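Local coordinates for DUF2018 family protein (Campylobacter jejuni subsp. jejuni, PDB 4NPX), which is of unknown function but belongs to the DUF2018 family and forms a mostly helical assembly of two subunits, at residues Leu79-Met82 / Asp83-Phe87. Sequence-based numbering, arbitrary orientation.
Sequences LTEM and DVKNF
T80 and D83 hold each other by a reciprocal pair of bonds: the backbone N of T80 gives a nearly straight bond (173°) to D83 OD2. In return, D83 N donates to T80 OG1 at 3.2 Å. The first donor comes in from above the carboxylate plane, 46° out of it. D83 CG lies anti to its own carbonyl carbon (chi1 -61°), which folds the carboxylate back over the start of the helix. L79 crosses this acid at about a right angle, and its CD2 methyl sits 3.1 Å from D83 OD2, a tight approach. The exchange is a capping box, with T80 as N-cap of helix 81-90; OG1 takes the D83 N-H, a first-turn donor without an i-4 carbonyl partner in the helix, and the same N-H reaches T80 O only weakly. Regular helical bonding starts with V84 N to T80 O and runs on through K85 N to E81 O and N86 N to M82 O. Bent at chi2, E81 brings OE1 to 3.7 Å from V84 CB and lays OE2 against K85 CE. E81 OE2 and K85 NZ stay 4.4 Å apart, beyond a salt bridge; NZ pairs with D66 of the second subunit, while L79 and V84 pack on L74 of helix 53-76.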
loop_
_atom_site.group_PDB
_atom_site.type_symbol
_atom_site.label_atom_id
_atom_site.label_comp_id
_atom_site.label_asym_id
_atom_site.label_seq_id
_atom_site.Cartn_x
_atom_site.Cartn_y
_atom_site.Cartn_z
ATOM N N LEU A 79 3.521 4.566 -19.227
ATOM C CA LEU A 79 3.116 3.228 -18.754
ATOM C C LEU A 79 1.747 3.369 -18.077
ATOM O O LEU A 79 1.475 4.407 -17.424
ATOM C CB LEU A 79 4.183 2.639 -17.814
ATOM C CG LEU A 79 5.372 2.122 -18.620
ATOM C CD1 LEU A 79 6.623 1.856 -17.809
ATOM C CD2 LEU A 79 4.894 0.859 -19.323
ATOM N N THR A 80 0.934 2.315 -18.193
ATOM C CA THR A 80 -0.450 2.295 -17.695
ATOM C C THR A 80 -0.750 1.278 -16.624
ATOM O O THR A 80 0.068 0.421 -16.353
ATOM C CB THR A 80 -1.388 1.860 -18.838
ATOM O OG1 THR A 80 -1.215 0.456 -19.151
ATOM C CG2 THR A 80 -1.059 2.625 -20.050
ATOM N N GLU A 81 -1.939 1.401 -16.007
ATOM C CA GLU A 81 -2.410 0.438 -14.991
ATOM C C GLU A 81 -2.505 -0.937 -15.650
ATOM O O GLU A 81 -2.344 -1.993 -15.012
ATOM C CB GLU A 81 -3.768 0.839 -14.368
ATOM C CG GLU A 81 -4.383 -0.149 -13.327
ATOM C CD GLU A 81 -3.481 -0.527 -12.095
ATOM O OE1 GLU A 81 -2.396 0.075 -11.816
ATOM O OE2 GLU A 81 -3.848 -1.475 -11.356
HETATM N N MSE A 82 -2.809 -0.978 -16.934
HETATM C CA MSE A 82 -2.915 -2.328 -17.544
HETATM C C MSE A 82 -1.586 -3.070 -17.590
HETATM O O MSE A 82 -1.523 -4.300 -17.443
HETATM C CB MSE A 82 -3.582 -2.124 -18.903
HETATM C CG MSE A 82 -3.895 -3.414 -19.632
HETATM SE SE MSE A 82 -4.951 -2.939 -21.253
HETATM C CE MSE A 82 -5.514 -1.066 -20.863
ATOM N N ASP A 83 -0.518 -2.334 -17.834
ATOM C CA ASP A 83 0.806 -2.919 -17.879
ATOM C C ASP A 83 1.154 -3.412 -16.480
ATOM O O ASP A 83 1.847 -4.390 -16.325
ATOM C CB ASP A 83 1.844 -1.869 -18.265
ATOM C CG ASP A 83 1.605 -1.299 -19.600
ATOM O OD1 ASP A 83 1.059 -2.041 -20.425
ATOM O OD2 ASP A 83 1.993 -0.116 -19.834
ATOM N N VAL A 84 0.718 -2.684 -15.456
ATOM C CA VAL A 84 0.960 -3.060 -14.074
ATOM C C VAL A 84 0.311 -4.404 -13.747
ATOM O O VAL A 84 1.018 -5.298 -13.291
ATOM C CB VAL A 84 0.463 -1.960 -13.093
ATOM C CG1 VAL A 84 0.405 -2.490 -11.679
ATOM C CG2 VAL A 84 1.327 -0.700 -13.152
ATOM N N LYS A 85 -0.998 -4.561 -14.040
ATOM C CA LYS A 85 -1.771 -5.821 -13.807
ATOM C C LYS A 85 -1.236 -7.007 -14.633
ATOM O O LYS A 85 -1.114 -8.146 -14.130
ATOM C CB LYS A 85 -3.230 -5.646 -14.088
ATOM C CG LYS A 85 -3.905 -4.713 -13.074
ATOM C CD LYS A 85 -3.974 -5.388 -11.692
ATOM C CE LYS A 85 -4.874 -4.705 -10.654
ATOM N NZ LYS A 85 -4.638 -5.295 -9.291
ATOM N N ASN A 86 -0.835 -6.751 -15.857
ATOM C CA ASN A 86 -0.277 -7.829 -16.603
ATOM C C ASN A 86 1.058 -8.280 -16.062
ATOM O O ASN A 86 1.334 -9.502 -16.090
ATOM C CB ASN A 86 -0.321 -7.525 -18.061
ATOM C CG ASN A 86 -1.784 -7.614 -18.615
ATOM O OD1 ASN A 86 -2.657 -8.346 -18.084
ATOM N ND2 ASN A 86 -2.052 -6.853 -19.640
ATOM N N PHE A 87 1.852 -7.330 -15.527
ATOM C CA PHE A 87 3.122 -7.719 -14.924
ATOM C C PHE A 87 2.790 -8.725 -13.819
ATOM O O PHE A 87 3.416 -9.803 -13.656
ATOM C CB PHE A 87 3.959 -6.549 -14.349
ATOM C CG PHE A 87 5.249 -7.003 -13.657
ATOM C CD1 PHE A 87 5.260 -7.430 -12.312
ATOM C CD2 PHE A 87 6.446 -7.049 -14.379
ATOM C CE1 PHE A 87 6.402 -7.938 -11.717
ATOM C CE2 PHE A 87 7.609 -7.489 -13.761
ATOM C CZ PHE A 87 7.595 -7.925 -12.447
#